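Local coordinates for mandelate racemase/muconate lactonizing enzyme family protein (Azoarcus sp., PDB 2QDE), which belongs to the mandelate racemase/muconate lactonizing enzyme family, with an enolase-type barrel domain that holds a barium ion in this structure, at residues R236-Q250 against G262-A274. Sequence-based numbering, arbitrary orientation.
With BA (barium ion), chain I.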
loop_
_atom_site.group_PDB
_atom_site.type_symbol
_atom_site.label_atom_id
_atom_site.label_comp_id
_atom_site.label_asym_id
_atom_site.label_seq_id
_atom_site.Cartn_x
_atom_site.Cartn_y
_atom_site.Cartn_z
ATOM N N ARG A 236 14.644 -11.124 3.299
ATOM C CA ARG A 236 14.094 -11.446 4.608
ATOM C C ARG A 236 12.859 -12.337 4.464
ATOM O O ARG A 236 12.487 -13.046 5.397
ATOM C CB ARG A 236 13.725 -10.165 5.367
ATOM C CG ARG A 236 14.918 -9.285 5.709
ATOM C CD ARG A 236 14.570 -8.147 6.675
ATOM N NE ARG A 236 13.989 -8.665 7.908
ATOM C CZ ARG A 236 12.686 -8.741 8.141
ATOM N NH1 ARG A 236 11.826 -8.312 7.229
ATOM N NH2 ARG A 236 12.248 -9.292 9.264
ATOM N N GLY A 237 12.238 -12.302 3.288
ATOM C CA GLY A 237 11.058 -13.112 3.052
ATOM C C GLY A 237 11.376 -14.509 2.540
ATOM O O GLY A 237 10.476 -15.335 2.384
ATOM N N LYS A 238 12.650 -14.779 2.269
ATOM C CA LYS A 238 13.052 -16.085 1.765
ATOM C C LYS A 238 14.022 -16.821 2.694
ATOM O O LYS A 238 14.294 -18.005 2.483
ATOM C CB LYS A 238 13.703 -15.961 0.380
ATOM C CG LYS A 238 12.867 -15.259 -0.694
ATOM C CD LYS A 238 11.453 -15.828 -0.824
ATOM C CE LYS A 238 11.430 -17.273 -1.274
ATOM N NZ LYS A 238 10.016 -17.715 -1.536
ATOM N N VAL A 239 14.555 -16.131 3.702
ATOM C CA VAL A 239 15.490 -16.766 4.629
ATOM C C VAL A 239 15.103 -16.545 6.083
ATOM O O VAL A 239 14.462 -15.553 6.427
ATOM C CB VAL A 239 16.944 -16.251 4.437
ATOM C CG1 VAL A 239 17.393 -16.489 3.009
ATOM C CG2 VAL A 239 17.038 -14.777 4.801
ATOM N N ALA A 240 15.523 -17.467 6.942
ATOM C CA ALA A 240 15.209 -17.379 8.359
ATOM C C ALA A 240 16.198 -16.503 9.113
ATOM O O ALA A 240 15.823 -15.759 10.019
ATOM C CB ALA A 240 15.192 -18.775 8.969
ATOM N N THR A 241 17.468 -16.604 8.732
ATOM C CA THR A 241 18.543 -15.861 9.379
ATOM C C THR A 241 18.308 -14.356 9.386
ATOM O O THR A 241 18.007 -13.759 8.355
ATOM C CB THR A 241 19.889 -16.152 8.688
ATOM O OG1 THR A 241 20.017 -17.563 8.482
ATOM C CG2 THR A 241 21.048 -15.657 9.550
ATOM N N PRO A 242 18.453 -13.721 10.559
ATOM C CA PRO A 242 18.251 -12.273 10.673
ATOM C C PRO A 242 19.171 -11.532 9.711
ATOM O O PRO A 242 20.313 -11.930 9.519
ATOM C CB PRO A 242 18.605 -11.986 12.130
ATOM C CG PRO A 242 18.273 -13.274 12.824
ATOM C CD PRO A 242 18.811 -14.304 11.862
ATOM N N ILE A 243 18.660 -10.462 9.111
ATOM C CA ILE A 243 19.423 -9.657 8.172
ATOM C C ILE A 243 19.619 -8.261 8.769
ATOM O O ILE A 243 18.642 -7.548 9.010
ATOM C CB ILE A 243 18.674 -9.522 6.827
ATOM C CG1 ILE A 243 18.343 -10.911 6.262
ATOM C CG2 ILE A 243 19.500 -8.705 5.848
ATOM C CD1 ILE A 243 19.554 -11.775 5.967
ATOM N N TYR A 244 20.873 -7.882 9.010
ATOM C CA TYR A 244 21.202 -6.572 9.577
ATOM C C TYR A 244 21.719 -5.617 8.503
ATOM O O TYR A 244 22.347 -6.047 7.534
ATOM C CB TYR A 244 22.264 -6.711 10.672
ATOM C CG TYR A 244 21.720 -7.098 12.033
ATOM C CD1 TYR A 244 20.759 -8.105 12.172
ATOM C CD2 TYR A 244 22.199 -6.482 13.186
ATOM C CE1 TYR A 244 20.295 -8.488 13.432
ATOM C CE2 TYR A 244 21.742 -6.857 14.447
ATOM C CZ TYR A 244 20.793 -7.859 14.563
ATOM O OH TYR A 244 20.349 -8.220 15.812
ATOM N N ALA A 245 21.473 -4.323 8.690
ATOM C CA ALA A 245 21.909 -3.320 7.730
ATOM C C ALA A 245 23.031 -2.432 8.270
ATOM O O ALA A 245 22.954 -1.943 9.397
ATOM C CB ALA A 245 20.730 -2.456 7.327
ATOM N N ASP A 246 24.074 -2.239 7.468
ATOM C CA ASP A 246 25.180 -1.369 7.852
ATOM C C ASP A 246 25.234 -0.272 6.803
ATOM O O ASP A 246 24.709 0.824 7.009
ATOM C CB ASP A 246 26.509 -2.131 7.880
ATOM C CG ASP A 246 27.703 -1.224 8.161
ATOM O OD1 ASP A 246 27.519 -0.003 8.377
ATOM O OD2 ASP A 246 28.840 -1.743 8.165
ATOM N N GLU A 247 25.845 -0.588 5.665
ATOM C CA GLU A 247 25.956 0.363 4.576
ATOM C C GLU A 247 24.611 0.991 4.209
ATOM O O GLU A 247 24.553 2.171 3.882
ATOM C CB GLU A 247 26.581 -0.304 3.343
ATOM C CG GLU A 247 28.085 -0.535 3.459
ATOM C CD GLU A 247 28.454 -1.854 4.125
ATOM O OE1 GLU A 247 27.674 -2.365 4.960
ATOM O OE2 GLU A 247 29.545 -2.377 3.810
ATOM N N SER A 248 23.536 0.208 4.266
ATOM C CA SER A 248 22.207 0.720 3.937
ATOM C C SER A 248 21.709 1.752 4.946
ATOM O O SER A 248 20.930 2.637 4.594
ATOM C CB SER A 248 21.190 -0.420 3.853
ATOM O OG SER A 248 21.471 -1.274 2.759
ATOM N N ALA A 249 22.164 1.633 6.193
ATOM C CA ALA A 249 21.758 2.541 7.266
ATOM C C ALA A 249 22.755 3.670 7.494
ATOM O O ALA A 249 23.551 3.630 8.439
ATOM C CB ALA A 249 21.568 1.761 8.559
ATOM N N GLN A 250 22.700 4.686 6.642
ATOM C CA GLN A 250 23.614 5.812 6.769
ATOM C C GLN A 250 22.934 7.120 7.182
ATOM O O GLN A 250 23.316 7.746 8.175
ATOM C CB GLN A 250 24.362 6.009 5.450
ATOM C CG GLN A 250 25.307 7.190 5.439
ATOM C CD GLN A 250 25.951 7.383 4.087
ATOM O OE1 GLN A 250 26.639 6.492 3.581
ATOM N NE2 GLN A 250 25.730 8.544 3.489
ATOM N N GLY A 262 10.705 -2.662 5.853
ATOM C CA GLY A 262 10.983 -3.873 6.610
ATOM C C GLY A 262 12.192 -4.549 5.981
ATOM O O GLY A 262 12.148 -5.726 5.612
ATOM N N ALA A 263 13.279 -3.791 5.859
ATOM C CA ALA A 263 14.498 -4.289 5.233
ATOM C C ALA A 263 15.565 -4.803 6.199
ATOM O O ALA A 263 16.615 -5.272 5.760
ATOM C CB ALA A 263 15.093 -3.199 4.342
ATOM N N ALA A 264 15.315 -4.726 7.504
ATOM C CA ALA A 264 16.326 -5.179 8.450
ATOM C C ALA A 264 15.810 -5.660 9.794
ATOM O O ALA A 264 14.768 -5.219 10.266
ATOM C CB ALA A 264 17.360 -4.070 8.667
ATOM N N ASP A 265 16.576 -6.559 10.407
ATOM C CA ASP A 265 16.261 -7.123 11.717
ATOM C C ASP A 265 17.175 -6.509 12.779
ATOM O O ASP A 265 17.020 -6.760 13.973
ATOM C CB ASP A 265 16.458 -8.637 11.689
ATOM C CG ASP A 265 15.493 -9.328 10.745
ATOM O OD1 ASP A 265 14.273 -9.224 10.986
ATOM O OD2 ASP A 265 15.955 -9.964 9.765
ATOM N N GLY A 266 18.127 -5.701 12.324
ATOM C CA GLY A 266 19.079 -5.066 13.221
ATOM C C GLY A 266 19.915 -4.073 12.439
ATOM O O GLY A 266 19.869 -4.071 11.208
ATOM N N LEU A 267 20.698 -3.252 13.136
ATOM C CA LEU A 267 21.497 -2.224 12.463
ATOM C C LEU A 267 22.920 -2.084 13.004
ATOM O O LEU A 267 23.182 -2.407 14.160
ATOM C CB LEU A 267 20.798 -0.869 12.619
ATOM C CG LEU A 267 19.297 -0.753 12.321
ATOM C CD1 LEU A 267 18.742 0.502 12.997
ATOM C CD2 LEU A 267 19.059 -0.717 10.825
ATOM N N MET A 268 23.833 -1.609 12.160
ATOM C CA MET A 268 25.210 -1.359 12.582
ATOM C C MET A 268 25.445 0.125 12.333
ATOM O O MET A 268 24.931 0.690 11.366
ATOM C CB MET A 268 26.254 -2.137 11.765
ATOM C CG MET A 268 25.750 -3.250 10.884
ATOM S SD MET A 268 24.989 -4.605 11.760
ATOM C CE MET A 268 26.105 -4.803 13.106
ATOM N N ILE A 269 26.218 0.762 13.198
ATOM C CA ILE A 269 26.510 2.170 13.012
ATOM C C ILE A 269 28.008 2.428 13.157
ATOM O O ILE A 269 28.728 1.628 13.747
ATOM C CB ILE A 269 25.760 3.030 14.059
ATOM C CG1 ILE A 269 25.921 4.521 13.742
ATOM C CG2 ILE A 269 26.304 2.743 15.454
ATOM C CD1 ILE A 269 25.219 5.437 14.727
ATOM N N LYS A 270 28.470 3.529 12.573
ATOM C CA LYS A 270 29.859 3.974 12.708
ATOM C C LYS A 270 29.712 5.480 12.829
ATOM O O LYS A 270 28.964 6.090 12.065
ATOM C CB LYS A 270 30.722 3.626 11.484
ATOM C CG LYS A 270 31.118 2.159 11.386
ATOM C CD LYS A 270 32.248 1.959 10.386
ATOM C CE LYS A 270 32.625 0.486 10.235
ATOM N NZ LYS A 270 31.506 -0.317 9.692
ATOM N N THR A 271 30.392 6.082 13.796
ATOM C CA THR A 271 30.294 7.521 13.974
ATOM C C THR A 271 30.682 8.278 12.707
ATOM O O THR A 271 30.126 9.331 12.421
ATOM C CB THR A 271 31.156 8.003 15.164
ATOM O OG1 THR A 271 32.459 7.419 15.086
ATOM C CG2 THR A 271 30.508 7.596 16.477
ATOM N N GLN A 272 31.619 7.734 11.938
ATOM C CA GLN A 272 32.038 8.395 10.706
ATOM C C GLN A 272 30.988 8.263 9.598
ATOM O O GLN A 272 30.890 9.118 8.722
ATOM C CB GLN A 272 33.385 7.837 10.222
ATOM C CG GLN A 272 34.552 8.167 11.145
ATOM C CD GLN A 272 34.833 7.081 12.162
ATOM O OE1 GLN A 272 33.937 6.330 12.556
ATOM N NE2 GLN A 272 36.088 6.999 12.604
ATOM N N LYS A 273 30.205 7.190 9.634
ATOM C CA LYS A 273 29.169 6.994 8.627
ATOM C C LYS A 273 28.016 7.949 8.917
ATOM O O LYS A 273 27.486 8.606 8.014
ATOM C CB LYS A 273 28.667 5.549 8.659
ATOM C CG LYS A 273 27.549 5.256 7.670
ATOM C CD LYS A 273 27.089 3.799 7.746
ATOM C CE LYS A 273 26.580 3.430 9.140
ATOM N NZ LYS A 273 26.008 2.050 9.174
ATOM N N ALA A 274 27.641 8.021 10.190
ATOM C CA ALA A 274 26.551 8.885 10.636
ATOM C C ALA A 274 26.869 10.354 10.371
ATOM O O ALA A 274 25.973 11.145 10.072
ATOM C CB ALA A 274 26.285 8.669 12.123
HETATM BA BA BA I . 29.999 -3.827 6.997
HETATM O O HOH W 1 15.546 -12.557 8.016
HETATM O O HOH W 2 17.570 -9.470 15.292
HETATM O O HOH W 3 23.440 10.116 9.789
#
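Gly266 packs against one face of the Tyr244 ring: its CA sits over the centre, 3.2 Å from the centroid and 5° off the ring normal, a CH-pi contact whose closeness depends on glycine having no side chain. Met268 SD meets the same ring at its edge and in its plane, a Met-aromatic contact. Regular parallel pairing is seen at Ala245 and Leu267, where Ala245 N donates to Gly266 O (3.0 Å) and Met268 N to Ala245 O (2.9 Å).

At the N-terminal end of the strands, Arg236 grips the Asp265 carboxylate side-on, NH2 reaching OD1 at 2.7 Å and NE reaching OD2 from above the carboxylate plane; the two planes stand 60° apart. Asp265 OD2 also takes Ile243 N on its anti lone pair (2.8 Å); together with the two arginine bonds this should restrict the carboxylate's rotation. At the C-terminal end, Lys273 NZ contacts Asp246 OD1 nearly head-on (2.7 Å) in a salt bridge and also donates to Asp246 O and Met268 O. With CG anti to the backbone N (chi1 175°), Asp246 holds OD2 on the barium ion at 2.7 Å, a site completed by Asp195, Asn197 and Glu221; Lys273 probably helps to orient this ligand.

Looser parts lie at the ends, where Arg236 NH1 makes a weak bond to partly exposed Gly262 O. Waters bridge Tyr244 OH with Asp265 O and Gln250 O with Ala274 O, although the contact is largely buried.

Helix 252-261 makes the right-handed beta-alpha-beta crossover between these neighbouring barrel strands; strand 220-221 flanks 243-245, strand 294-296 flanks 266-269, and helix 277-290 packs on Leu267.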